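Long-range contacts in mersacidin decarboxylase (Bacillus sp., PDB 1P3Y), which catalyses the FAD-dependent oxidative decarboxylation of the C-terminal cysteine of the lantibiotic mersacidin to an aminoenethiol residue: residues A[10-15]-A[80-85]; A[17-22]-A[47-52]; A[25-30]-A[168-173]; A[118-123]-A[144-149]. One frame throughout, in Å; residues are numbered along the deposited sequence.

Interaction 1. Residues A[10-15]-A[80-85]; sequences KLLIGI and RWADIY
Lys10 O is gripped by two backbone donors from the 80-85 segment. Asp83 N lies 2.8 Å from Lys10 O, and Ile84 N lies 3.1 Å from Lys10 O. The N-H of Lys10 goes to the same turn: Lys10 N donates to Asp83 OD2 at 2.6 Å, with an almost straight N-H...O angle of 169°. It meets the carboxylate on its anti side. Further on, Leu12 N bonds Ile84 O at 2.9 Å, a bond of the parallel pairing of strands 10-15 and 84-90.

The side chain of Lys10 crosses one face of the Trp81 indole. Its CB sits 3.8 Å from the centroid of the six-membered ring of Trp81, a CH-pi contact, and its CD lies above the rim near NE1. The chain is extended beyond CG, which draws it across the indole. Arg39 makes a cation-pi contact with the same indole. Leu11 O meets the ring at its edge, in plane.

On the face with Leu12, Leu12 and Tyr85 point the same way and lie side by side. Both have CG anti to the backbone N, Tyr85 with chi1 -179°. Leu12 CD2 is 3.6 Å from Tyr85 CD1, and Leu12 CB rests on the methyl of Ala82. The Tyr85 hydroxyl is bonded to Val107 O. On the other face, Leu11 CD1 touches Ile84 CG2.

Polar bonds from Asp83 and Ile84 thus tie the turn after helix 75-81 to the start of strand 10-15, while Trp81 packs on Lys10. The backbone N and O of Lys10 are both satisfied within this turn.

Interaction 2. Residues A[17-22]-A[47-52]; sequences GSISSV and EDLIPA. With FAD (flavin-adenine dinucleotide), chain B.
Leu49 reaches from the end of helix 44-49 to the loop that follows strand 10-15. Its two methyls do different work. Leu49 CD1 is 3.3 Å from Ser18 O, while Leu49 CD2 is 3.8 Å from the flavin methyl C7M of FAD. CG lies anti to the carbonyl carbon, chi1 -77°, and chi2 is near 180°, a shape that spreads the fork between loop and cofactor. Ile19 approaches the same flavin methyl from the loop, with its CD1 3.9 Å from FAD C7M. Tyr57 of a neighbouring subunit packs on both Ile19 and Leu49.

Ile50 makes the second contact. Its CG1 is anti to the backbone N, chi1 -172°, and chi2 is also extended. This carries Ile50 CD1 to 3.6 Å from Val22 O, with CG2 near Ser21 O. No hydrogen bond joins the two segments.

The loop is braced from within. Ser18 OG accepts from Ser20 N at 3.0 Å, forming an ST turn. It also accepts from Ser20 OG, and the CB of Ser18 lies close to FAD O4. Ser21 OG turns to Cys16 O instead. Gly17 N donates to the phosphate oxygen O1P of FAD at 2.8 Å. Gly17, without a side chain, lies close against the cofactor.

A glycine-containing loop after the first strand that binds a dinucleotide phosphate through its backbone is typical of Rossmann-like flavoproteins.

Interaction 3. Residues A[25-30]-A[168-173]; sequences SSYLLY and RGLITP
The N-terminus of helix 173-183 meets helix 25-31, the first helix of the Rossmann-like fold, at a largely surface contact. Pro173, the first residue of its helix, packs between two tyrosines. Its CG sits over the centre of the Tyr27 ring, 4.0 Å from the centroid and 9° off the normal, a CH-pi contact. The same CG also lies near Ser26 O. On the Tyr30 side, Pro173 CB comes 3.6 Å from Tyr30 CD2, obliquely to that ring.

Tyr27 has its CG anti to the carbonyl carbon, chi1 -64°, and the ring extends along the 170-173 loop. Tyr27 OH donates to Ile171 O at 3.1 Å. The hydroxyl stands well above the carbonyl plane, so it does not use a lone pair of that oxygen. Leu170 CB lies beside the same hydroxyl. Ile88 of strand 84-90 packs against both Tyr27 and Leu170.

Thr172, at the N-cap position, has its OG1 hydrogen-bonded to Asp174 OD1 and Lys175 NZ.

The first turn of helix 173-183 thus packs against helix 25-31 beside the Rossmann-like sheet, with its proline in CH-pi contact with the Tyr27 ring.

Interaction 4. Residues A[118-123]-A[144-149]; sequences TIFFPN and DGHIVI. With FAD (flavin-adenine dinucleotide), chain B.
Phe120 N donates to Ile147 O at 2.7 Å, with an N-H...O angle of 173°. This bond joins strand 119-122 to strand 147-148, an outermost strand of the parallel Rossmann-like sheet within the chain. Phe120 O then receives Ile149 N at 2.8 Å, and Thr118 O receives Ile147 N at 3.2 Å. Phe120 thus bonds through both its N and its O. Helix 132-144 lies between the strands in sequence, making a beta-alpha-beta crossover.

Just past the strand, Asn123 O accepts from FAD N3 at 2.8 Å.

On the face with Phe120, the edge of its ring points at the face of the His146 imidazole in an offset edge-to-face pair. The planes stand at 78°. Ile147 O lies at the edge of the Phe120 ring, in plane. Pro122 CG meets Val148 CG1 on this side.

Ile149 packs with Ile119 and Phe121. It runs alongside Phe121, both side chains pointing the same way. Ile119 has CG1 anti to the backbone N, chi1 164°, bringing its CD1 to 3.6 Å from Ile149 CG1. Ile149 CG1 also sits over one face of the Phe121 ring, 3.8 Å from its centroid.

In the fold
Interactions 1 and 4 are buried strand pairings in one parallel sheet. They meet where Tyr85 O probably accepts a hydrogen bond from Ile119 N, since strands 84-90 and 119-122 are neighbours. Backbone bonds run through both, and interaction 1 adds a carboxylate. Interaction 2 is also buried, but it joins loop to helix end through methyl groups resting on backbone carbonyls and has no hydrogen bond between its segments. Interaction 3 is the surface contact, with one hydroxyl bond and proline-aromatic packing. Interactions 2 and 4 both meet FAD, through Gly17 N and Asn123 O. Leu170 and Ile171 of interaction 3 pack on Phe121 of interaction 4, and Leu28 packs on Ile13 of strand 10-15.

Interaction 1. Residues A[10-15]-A[80-85]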
# COMPACT_ATOMS: atom_id res chain seq x y z
N LYS A 10 16.76 -38.27 3.98
CA LYS A 10 16.05 -37.01 3.80
C LYS A 10 16.43 -36.39 2.45
O LYS A 10 17.61 -36.15 2.18
CB LYS A 10 16.39 -36.05 4.95
CG LYS A 10 15.95 -36.59 6.31
CD LYS A 10 16.39 -35.71 7.47
CE LYS A 10 15.77 -36.21 8.76
NZ LYS A 10 16.07 -35.33 9.93
N LEU A 11 15.44 -36.15 1.61
CA LEU A 11 15.66 -35.58 0.29
C LEU A 11 15.19 -34.13 0.15
O LEU A 11 14.04 -33.79 0.48
CB LEU A 11 14.96 -36.42 -0.77
CG LEU A 11 15.01 -35.83 -2.18
CD1 LEU A 11 16.46 -35.79 -2.65
CD2 LEU A 11 14.15 -36.68 -3.12
N LEU A 12 16.09 -33.29 -0.33
CA LEU A 12 15.79 -31.89 -0.57
C LEU A 12 15.83 -31.66 -2.07
O LEU A 12 16.82 -31.96 -2.74
CB LEU A 12 16.81 -30.98 0.11
CG LEU A 12 16.60 -29.47 -0.14
CD1 LEU A 12 15.22 -29.06 0.36
CD2 LEU A 12 17.71 -28.65 0.55
N ILE A 13 14.73 -31.14 -2.60
CA ILE A 13 14.66 -30.84 -4.01
C ILE A 13 14.61 -29.33 -4.25
O ILE A 13 13.71 -28.63 -3.75
CB ILE A 13 13.44 -31.52 -4.62
CG1 ILE A 13 13.70 -33.03 -4.65
CG2 ILE A 13 13.16 -30.98 -6.02
CD1 ILE A 13 12.43 -33.85 -4.73
N GLY A 14 15.59 -28.83 -4.99
CA GLY A 14 15.64 -27.41 -5.31
C GLY A 14 15.00 -27.20 -6.67
O GLY A 14 15.45 -27.79 -7.65
N ILE A 15 13.97 -26.37 -6.74
CA ILE A 15 13.30 -26.12 -8.02
C ILE A 15 13.70 -24.75 -8.59
O ILE A 15 13.62 -23.74 -7.89
CB ILE A 15 11.77 -26.16 -7.83
CG1 ILE A 15 11.35 -27.47 -7.18
CG2 ILE A 15 11.09 -25.97 -9.15
CD1 ILE A 15 9.88 -27.54 -6.89
N ARG A 80 22.17 -29.02 5.97
CA ARG A 80 22.53 -30.12 6.86
C ARG A 80 21.38 -31.09 7.05
O ARG A 80 21.60 -32.30 7.16
CB ARG A 80 22.98 -29.60 8.23
CG ARG A 80 24.44 -29.17 8.26
CD ARG A 80 24.97 -29.11 9.69
NE ARG A 80 26.42 -28.86 9.74
CZ ARG A 80 27.00 -27.70 9.42
NH1 ARG A 80 26.26 -26.67 9.02
NH2 ARG A 80 28.32 -27.57 9.50
N TRP A 81 20.16 -30.56 7.10
CA TRP A 81 18.94 -31.37 7.27
C TRP A 81 18.85 -32.48 6.24
O TRP A 81 18.50 -33.62 6.57
CB TRP A 81 17.68 -30.50 7.11
CG TRP A 81 16.40 -31.31 7.08
CD1 TRP A 81 15.70 -31.77 8.16
CD2 TRP A 81 15.74 -31.85 5.92
NE1 TRP A 81 14.65 -32.56 7.75
CE2 TRP A 81 14.65 -32.63 6.38
CE3 TRP A 81 15.97 -31.76 4.54
CZ2 TRP A 81 13.79 -33.32 5.51
CZ3 TRP A 81 15.11 -32.45 3.67
CH2 TRP A 81 14.04 -33.22 4.16
N ALA A 82 19.15 -32.13 5.00
CA ALA A 82 19.07 -33.06 3.89
C ALA A 82 20.27 -33.99 3.79
O ALA A 82 21.41 -33.59 4.07
CB ALA A 82 18.87 -32.29 2.59
N ASP A 83 20.00 -35.24 3.41
CA ASP A 83 21.05 -36.24 3.21
C ASP A 83 21.41 -36.16 1.74
O ASP A 83 22.57 -36.35 1.35
CB ASP A 83 20.54 -37.65 3.53
CG ASP A 83 20.18 -37.84 4.98
OD1 ASP A 83 21.01 -37.46 5.84
OD2 ASP A 83 19.07 -38.35 5.26
N ILE A 84 20.40 -35.91 0.92
CA ILE A 84 20.59 -35.79 -0.51
C ILE A 84 19.96 -34.50 -1.01
O ILE A 84 18.81 -34.18 -0.69
CB ILE A 84 19.97 -36.99 -1.25
CG1 ILE A 84 20.66 -38.29 -0.81
CG2 ILE A 84 20.09 -36.79 -2.77
CD1 ILE A 84 19.89 -39.54 -1.19
N TYR A 85 20.73 -33.74 -1.79
CA TYR A 85 20.25 -32.48 -2.36
C TYR A 85 20.28 -32.61 -3.88
O TYR A 85 21.33 -32.73 -4.51
CB TYR A 85 21.11 -31.30 -1.90
CG TYR A 85 20.68 -29.95 -2.43
CD1 TYR A 85 19.33 -29.61 -2.54
CD2 TYR A 85 21.63 -28.97 -2.74
CE1 TYR A 85 18.94 -28.32 -2.94
CE2 TYR A 85 21.26 -27.68 -3.13
CZ TYR A 85 19.91 -27.36 -3.23
OH TYR A 85 19.56 -26.07 -3.61

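Interaction 2. Residues A[17-22]-A[47-52]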
# COMPACT_ATOMS: atom_id res chain seq x y z
N GLY A 17 13.72 -21.85 -12.13
CA GLY A 17 12.81 -21.31 -13.12
C GLY A 17 12.73 -21.99 -14.47
O GLY A 17 13.55 -21.76 -15.33
N SER A 18 11.72 -22.83 -14.65
CA SER A 18 11.52 -23.53 -15.92
C SER A 18 10.05 -23.91 -16.08
O SER A 18 9.38 -24.19 -15.08
CB SER A 18 12.38 -24.79 -15.96
OG SER A 18 11.86 -25.69 -16.92
N ILE A 19 9.55 -23.93 -17.32
CA ILE A 19 8.16 -24.33 -17.53
C ILE A 19 7.94 -25.76 -16.98
O ILE A 19 6.87 -26.08 -16.46
CB ILE A 19 7.79 -24.33 -19.05
CG1 ILE A 19 7.53 -22.90 -19.52
CG2 ILE A 19 6.54 -25.17 -19.29
CD1 ILE A 19 6.19 -22.32 -19.02
N SER A 20 8.97 -26.60 -17.08
CA SER A 20 8.85 -27.98 -16.60
C SER A 20 8.65 -28.09 -15.09
O SER A 20 8.32 -29.16 -14.58
CB SER A 20 10.08 -28.80 -17.02
OG SER A 20 11.23 -28.47 -16.25
N SER A 21 8.85 -26.98 -14.37
CA SER A 21 8.67 -26.99 -12.91
C SER A 21 7.19 -27.15 -12.60
O SER A 21 6.82 -27.65 -11.53
CB SER A 21 9.13 -25.68 -12.29
OG SER A 21 10.51 -25.47 -12.56
N VAL A 22 6.35 -26.74 -13.54
CA VAL A 22 4.93 -26.83 -13.31
C VAL A 22 4.54 -28.28 -13.09
O VAL A 22 3.58 -28.57 -12.37
CB VAL A 22 4.17 -26.21 -14.47
CG1 VAL A 22 2.69 -26.11 -14.13
CG2 VAL A 22 4.74 -24.83 -14.76
N GLU A 47 8.76 -19.97 -8.22
CA GLU A 47 7.53 -19.62 -7.51
C GLU A 47 6.54 -18.84 -8.35
O GLU A 47 5.33 -19.00 -8.17
CB GLU A 47 7.80 -18.81 -6.26
CG GLU A 47 8.02 -19.63 -5.04
CD GLU A 47 8.13 -18.77 -3.79
OE1 GLU A 47 7.08 -18.31 -3.27
OE2 GLU A 47 9.28 -18.55 -3.35
N ASP A 48 7.04 -17.98 -9.25
CA ASP A 48 6.13 -17.21 -10.11
C ASP A 48 5.40 -18.14 -11.07
O ASP A 48 4.28 -17.85 -11.50
CB ASP A 48 6.88 -16.15 -10.95
CG ASP A 48 7.46 -15.04 -10.11
OD1 ASP A 48 6.92 -14.79 -9.01
OD2 ASP A 48 8.45 -14.39 -10.56
N LEU A 49 6.06 -19.24 -11.43
CA LEU A 49 5.46 -20.22 -12.33
C LEU A 49 4.47 -21.11 -11.59
O LEU A 49 3.34 -21.32 -12.06
CB LEU A 49 6.54 -21.08 -12.98
CG LEU A 49 7.27 -20.33 -14.10
CD1 LEU A 49 8.50 -21.09 -14.57
CD2 LEU A 49 6.30 -20.13 -15.23
N ILE A 50 4.90 -21.62 -10.43
CA ILE A 50 4.05 -22.49 -9.62
C ILE A 50 4.27 -22.10 -8.15
O ILE A 50 5.35 -22.28 -7.59
CB ILE A 50 4.39 -24.00 -9.89
CG1 ILE A 50 3.37 -24.90 -9.18
CG2 ILE A 50 5.83 -24.34 -9.45
CD1 ILE A 50 3.57 -26.40 -9.47
N PRO A 51 3.24 -21.54 -7.52
CA PRO A 51 3.25 -21.09 -6.12
C PRO A 51 3.81 -22.12 -5.14
O PRO A 51 3.53 -23.32 -5.24
CB PRO A 51 1.78 -20.80 -5.83
CG PRO A 51 1.22 -20.44 -7.15
CD PRO A 51 1.88 -21.44 -8.08
N ALA A 52 4.57 -21.63 -4.17
CA ALA A 52 5.10 -22.51 -3.14
C ALA A 52 3.95 -23.27 -2.45
O ALA A 52 4.11 -24.44 -2.11
CB ALA A 52 5.89 -21.71 -2.11
PA FAD B . 16.15 -16.68 -9.90
O1A FAD B . 14.66 -17.00 -9.98
O2A FAD B . 16.77 -16.52 -8.53
O5B FAD B . 16.52 -15.33 -10.75
C5B FAD B . 15.65 -14.73 -11.75
C4B FAD B . 14.82 -13.58 -11.19
O4B FAD B . 14.75 -13.69 -9.77
C3B FAD B . 15.39 -12.18 -11.45
O3B FAD B . 14.41 -11.52 -12.24
C2B FAD B . 15.61 -11.62 -10.08
O2B FAD B . 15.51 -10.25 -9.86
C1B FAD B . 14.64 -12.41 -9.21
N9A FAD B . 14.91 -12.58 -7.75
C8A FAD B . 15.93 -13.37 -7.04
N7A FAD B . 15.87 -13.28 -5.73
C5A FAD B . 14.77 -12.39 -5.48
C6A FAD B . 14.17 -11.85 -4.28
N6A FAD B . 14.60 -12.16 -3.05
N1A FAD B . 13.07 -10.94 -4.43
C2A FAD B . 12.59 -10.59 -5.66
N3A FAD B . 13.11 -11.08 -6.89
C4A FAD B . 14.24 -11.99 -6.65
N1 FAD B . 16.27 -20.76 -17.89
C2 FAD B . 16.87 -22.01 -18.03
O2 FAD B . 18.12 -22.13 -17.91
N3 FAD B . 16.06 -23.13 -18.28
C4 FAD B . 14.63 -23.11 -18.43
O4 FAD B . 13.98 -24.20 -18.68
C4X FAD B . 14.05 -21.85 -18.27
N5 FAD B . 12.62 -21.79 -18.38
C5X FAD B . 12.00 -20.51 -18.20
C6 FAD B . 10.58 -20.38 -18.29
C7 FAD B . 9.88 -19.12 -18.11
C7M FAD B . 8.32 -19.11 -18.23
C8 FAD B . 10.68 -17.92 -17.82
C8M FAD B . 10.08 -16.54 -17.60
C9 FAD B . 12.08 -17.99 -17.71
C9A FAD B . 12.79 -19.25 -17.90
N10 FAD B . 14.27 -19.45 -17.82
C10 FAD B . 14.88 -20.70 -18.00
C1' FAD B . 15.07 -18.29 -17.54
C2' FAD B . 15.56 -18.11 -16.15
O2' FAD B . 14.36 -18.01 -15.26
C3' FAD B . 16.34 -16.86 -16.01
O3' FAD B . 17.69 -17.00 -16.52
C4' FAD B . 16.47 -16.34 -14.55
O4' FAD B . 17.21 -15.08 -14.59
C5' FAD B . 17.20 -17.26 -13.60
O5' FAD B . 16.29 -18.22 -13.02
P FAD B . 16.64 -18.99 -11.69
O1P FAD B . 15.49 -19.86 -11.42
O2P FAD B . 17.97 -19.68 -11.87
O3P FAD B . 16.95 -17.83 -10.61

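Interaction 3. Residues A[25-30]-A[168-173]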
# COMPACT_ATOMS: atom_id res chain seq x y z
N SER A 25 5.16 -32.16 -9.58
CA SER A 25 4.44 -33.11 -8.72
C SER A 25 4.67 -34.58 -9.15
O SER A 25 4.66 -35.49 -8.32
CB SER A 25 2.95 -32.83 -8.73
OG SER A 25 2.43 -33.02 -10.02
N SER A 26 4.85 -34.78 -10.45
CA SER A 26 5.10 -36.11 -10.99
C SER A 26 6.33 -36.74 -10.33
O SER A 26 6.33 -37.92 -9.97
CB SER A 26 5.32 -36.01 -12.50
OG SER A 26 4.26 -35.29 -13.10
N TYR A 27 7.39 -35.95 -10.18
CA TYR A 27 8.60 -36.44 -9.55
C TYR A 27 8.37 -36.52 -8.06
O TYR A 27 8.64 -37.55 -7.44
CB TYR A 27 9.79 -35.51 -9.84
CG TYR A 27 10.15 -35.44 -11.32
CD1 TYR A 27 9.36 -34.70 -12.22
CD2 TYR A 27 11.25 -36.14 -11.82
CE1 TYR A 27 9.67 -34.66 -13.59
CE2 TYR A 27 11.56 -36.12 -13.18
CZ TYR A 27 10.77 -35.38 -14.06
OH TYR A 27 11.09 -35.37 -15.40
N LEU A 28 7.85 -35.44 -7.50
CA LEU A 28 7.60 -35.36 -6.07
C LEU A 28 6.75 -36.50 -5.52
O LEU A 28 7.09 -37.07 -4.48
CB LEU A 28 6.96 -33.99 -5.74
CG LEU A 28 7.80 -32.96 -4.97
CD1 LEU A 28 9.18 -32.83 -5.58
CD2 LEU A 28 7.10 -31.61 -4.99
N LEU A 29 5.64 -36.82 -6.19
CA LEU A 29 4.75 -37.88 -5.73
C LEU A 29 5.36 -39.26 -5.92
O LEU A 29 5.16 -40.18 -5.11
CB LEU A 29 3.39 -37.79 -6.44
CG LEU A 29 2.55 -36.55 -6.09
CD1 LEU A 29 1.28 -36.50 -6.95
CD2 LEU A 29 2.21 -36.56 -4.60
N TYR A 30 6.14 -39.41 -6.98
CA TYR A 30 6.79 -40.68 -7.25
C TYR A 30 7.89 -40.98 -6.23
O TYR A 30 8.08 -42.13 -5.84
CB TYR A 30 7.38 -40.67 -8.66
CG TYR A 30 8.05 -41.96 -9.03
CD1 TYR A 30 7.30 -43.12 -9.25
CD2 TYR A 30 9.44 -42.04 -9.15
CE1 TYR A 30 7.91 -44.33 -9.57
CE2 TYR A 30 10.06 -43.24 -9.47
CZ TYR A 30 9.29 -44.38 -9.68
OH TYR A 30 9.92 -45.57 -10.00
N ARG A 168 14.63 -31.06 -25.94
CA ARG A 168 15.20 -31.74 -24.79
C ARG A 168 14.36 -31.58 -23.53
O ARG A 168 13.63 -30.59 -23.39
CB ARG A 168 16.62 -31.25 -24.52
CG ARG A 168 17.62 -31.62 -25.61
CD ARG A 168 18.99 -31.09 -25.26
NE ARG A 168 19.92 -32.17 -24.96
CZ ARG A 168 20.53 -32.90 -25.88
NH1 ARG A 168 20.31 -32.67 -27.17
NH2 ARG A 168 21.37 -33.87 -25.52
N GLY A 169 14.48 -32.55 -22.62
CA GLY A 169 13.73 -32.57 -21.38
C GLY A 169 14.33 -33.44 -20.28
O GLY A 169 15.40 -34.01 -20.42
N LEU A 170 13.62 -33.53 -19.16
CA LEU A 170 14.08 -34.32 -18.02
C LEU A 170 13.69 -35.78 -18.20
O LEU A 170 12.67 -36.08 -18.80
CB LEU A 170 13.44 -33.78 -16.73
CG LEU A 170 13.86 -32.39 -16.23
CD1 LEU A 170 12.80 -31.88 -15.24
CD2 LEU A 170 15.24 -32.46 -15.58
N ILE A 171 14.51 -36.69 -17.66
CA ILE A 171 14.18 -38.10 -17.76
C ILE A 171 13.05 -38.37 -16.79
O ILE A 171 13.00 -37.79 -15.71
CB ILE A 171 15.40 -39.05 -17.45
CG1 ILE A 171 15.80 -39.00 -15.97
CG2 ILE A 171 16.57 -38.71 -18.35
CD1 ILE A 171 16.49 -37.74 -15.55
N THR A 172 12.12 -39.23 -17.18
CA THR A 172 10.97 -39.58 -16.35
C THR A 172 11.34 -39.80 -14.87
O THR A 172 12.49 -40.12 -14.53
CB THR A 172 10.28 -40.84 -16.93
OG1 THR A 172 11.23 -41.91 -17.02
CG2 THR A 172 9.76 -40.54 -18.34
N PRO A 173 10.36 -39.63 -13.96
CA PRO A 173 10.58 -39.81 -12.53
C PRO A 173 11.36 -41.06 -12.17
O PRO A 173 12.26 -41.01 -11.33
CB PRO A 173 9.17 -39.83 -11.96
CG PRO A 173 8.44 -38.87 -12.86
CD PRO A 173 8.96 -39.25 -14.24

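Interaction 4. Residues A[118-123]-A[144-149]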
# COMPACT_ATOMS: atom_id res chain seq x y z
N THR A 118 26.10 -32.19 -4.83
CA THR A 118 24.72 -32.03 -5.29
C THR A 118 24.51 -32.64 -6.67
O THR A 118 25.37 -32.52 -7.55
CB THR A 118 24.33 -30.52 -5.37
OG1 THR A 118 24.41 -29.93 -4.07
CG2 THR A 118 22.92 -30.33 -5.94
N ILE A 119 23.36 -33.28 -6.88
CA ILE A 119 23.08 -33.84 -8.19
C ILE A 119 22.14 -32.87 -8.92
O ILE A 119 21.10 -32.50 -8.38
CB ILE A 119 22.42 -35.25 -8.10
CG1 ILE A 119 21.78 -35.61 -9.44
CG2 ILE A 119 21.37 -35.27 -7.02
CD1 ILE A 119 21.16 -36.97 -9.48
N PHE A 120 22.54 -32.46 -10.13
CA PHE A 120 21.77 -31.52 -10.95
C PHE A 120 21.04 -32.17 -12.11
O PHE A 120 21.58 -33.06 -12.77
CB PHE A 120 22.69 -30.46 -11.56
CG PHE A 120 23.37 -29.59 -10.56
CD1 PHE A 120 24.46 -30.07 -9.83
CD2 PHE A 120 22.92 -28.28 -10.35
CE1 PHE A 120 25.10 -29.25 -8.90
CE2 PHE A 120 23.54 -27.45 -9.43
CZ PHE A 120 24.64 -27.92 -8.70
N PHE A 121 19.84 -31.69 -12.39
CA PHE A 121 19.06 -32.18 -13.53
C PHE A 121 18.76 -30.98 -14.43
O PHE A 121 17.66 -30.46 -14.43
CB PHE A 121 17.74 -32.81 -13.08
CG PHE A 121 17.89 -34.16 -12.46
CD1 PHE A 121 18.32 -34.31 -11.14
CD2 PHE A 121 17.56 -35.31 -13.20
CE1 PHE A 121 18.41 -35.57 -10.55
CE2 PHE A 121 17.65 -36.57 -12.62
CZ PHE A 121 18.07 -36.71 -11.29
N PRO A 122 19.75 -30.54 -15.22
CA PRO A 122 19.57 -29.40 -16.12
C PRO A 122 18.39 -29.52 -17.07
O PRO A 122 18.00 -30.62 -17.46
CB PRO A 122 20.90 -29.33 -16.87
CG PRO A 122 21.87 -29.83 -15.87
CD PRO A 122 21.15 -31.01 -15.26
N ASN A 123 17.86 -28.37 -17.45
CA ASN A 123 16.72 -28.28 -18.35
C ASN A 123 16.70 -26.85 -18.89
O ASN A 123 16.65 -25.89 -18.13
CB ASN A 123 15.43 -28.60 -17.60
CG ASN A 123 14.20 -28.42 -18.45
OD1 ASN A 123 13.71 -27.31 -18.61
ND2 ASN A 123 13.70 -29.51 -19.02
N ASP A 144 34.42 -30.57 -9.98
CA ASP A 144 34.27 -30.21 -8.57
C ASP A 144 33.65 -31.32 -7.73
O ASP A 144 33.69 -31.25 -6.51
CB ASP A 144 33.44 -28.94 -8.42
CG ASP A 144 34.18 -27.69 -8.82
OD1 ASP A 144 35.42 -27.77 -9.04
OD2 ASP A 144 33.53 -26.62 -8.91
N GLY A 145 33.06 -32.32 -8.38
CA GLY A 145 32.47 -33.42 -7.63
C GLY A 145 30.97 -33.55 -7.75
O GLY A 145 30.39 -34.54 -7.30
N HIS A 146 30.30 -32.58 -8.34
CA HIS A 146 28.85 -32.66 -8.45
C HIS A 146 28.47 -33.54 -9.63
O HIS A 146 29.25 -33.71 -10.56
CB HIS A 146 28.25 -31.25 -8.63
CG HIS A 146 28.50 -30.34 -7.46
ND1 HIS A 146 29.27 -29.20 -7.55
CD2 HIS A 146 28.15 -30.46 -6.15
CE1 HIS A 146 29.38 -28.65 -6.35
NE2 HIS A 146 28.72 -29.40 -5.49
N ILE A 147 27.26 -34.10 -9.56
CA ILE A 147 26.73 -34.95 -10.61
C ILE A 147 25.75 -34.14 -11.46
O ILE A 147 24.97 -33.34 -10.91
CB ILE A 147 25.96 -36.15 -10.01
CG1 ILE A 147 26.92 -37.01 -9.20
CG2 ILE A 147 25.24 -36.95 -11.12
CD1 ILE A 147 26.22 -38.06 -8.40
N VAL A 148 25.79 -34.35 -12.77
CA VAL A 148 24.91 -33.62 -13.69
C VAL A 148 24.16 -34.53 -14.67
O VAL A 148 24.66 -34.87 -15.74
CB VAL A 148 25.72 -32.56 -14.47
CG1 VAL A 148 24.82 -31.80 -15.40
CG2 VAL A 148 26.39 -31.63 -13.50
N ILE A 149 22.95 -34.94 -14.29
CA ILE A 149 22.14 -35.80 -15.14
C ILE A 149 21.76 -35.01 -16.38
O ILE A 149 21.07 -34.00 -16.31
CB ILE A 149 20.88 -36.26 -14.40
CG1 ILE A 149 21.27 -36.98 -13.10
CG2 ILE A 149 20.03 -37.12 -15.31
CD1 ILE A 149 22.45 -37.94 -13.21
PA FAD B . 16.15 -16.68 -9.90
O1A FAD B . 14.66 -17.00 -9.98
O2A FAD B . 16.77 -16.52 -8.53
O5B FAD B . 16.52 -15.33 -10.75
C5B FAD B . 15.65 -14.73 -11.75
C4B FAD B . 14.82 -13.58 -11.19
O4B FAD B . 14.75 -13.69 -9.77
C3B FAD B . 15.39 -12.18 -11.45
O3B FAD B . 14.41 -11.52 -12.24
C2B FAD B . 15.61 -11.62 -10.08
O2B FAD B . 15.51 -10.25 -9.86
C1B FAD B . 14.64 -12.41 -9.21
N9A FAD B . 14.91 -12.58 -7.75
C8A FAD B . 15.93 -13.37 -7.04
N7A FAD B . 15.87 -13.28 -5.73
C5A FAD B . 14.77 -12.39 -5.48
C6A FAD B . 14.17 -11.85 -4.28
N6A FAD B . 14.60 -12.16 -3.05
N1A FAD B . 13.07 -10.94 -4.43
C2A FAD B . 12.59 -10.59 -5.66
N3A FAD B . 13.11 -11.08 -6.89
C4A FAD B . 14.24 -11.99 -6.65
N1 FAD B . 16.27 -20.76 -17.89
C2 FAD B . 16.87 -22.01 -18.03
O2 FAD B . 18.12 -22.13 -17.91
N3 FAD B . 16.06 -23.13 -18.28
C4 FAD B . 14.63 -23.11 -18.43
O4 FAD B . 13.98 -24.20 -18.68
C4X FAD B . 14.05 -21.85 -18.27
N5 FAD B . 12.62 -21.79 -18.38
C5X FAD B . 12.00 -20.51 -18.20
C6 FAD B . 10.58 -20.38 -18.29
C7 FAD B . 9.88 -19.12 -18.11
C7M FAD B . 8.32 -19.11 -18.23
C8 FAD B . 10.68 -17.92 -17.82
C8M FAD B . 10.08 -16.54 -17.60
C9 FAD B . 12.08 -17.99 -17.71
C9A FAD B . 12.79 -19.25 -17.90
N10 FAD B . 14.27 -19.45 -17.82
C10 FAD B . 14.88 -20.70 -18.00
C1' FAD B . 15.07 -18.29 -17.54
C2' FAD B . 15.56 -18.11 -16.15
O2' FAD B . 14.36 -18.01 -15.26
C3' FAD B . 16.34 -16.86 -16.01
O3' FAD B . 17.69 -17.00 -16.52
C4' FAD B . 16.47 -16.34 -14.55
O4' FAD B . 17.21 -15.08 -14.59
C5' FAD B . 17.20 -17.26 -13.60
O5' FAD B . 16.29 -18.22 -13.02
P FAD B . 16.64 -18.99 -11.69
O1P FAD B . 15.49 -19.86 -11.42
O2P FAD B . 17.97 -19.68 -11.87
O3P FAD B . 16.95 -17.83 -10.61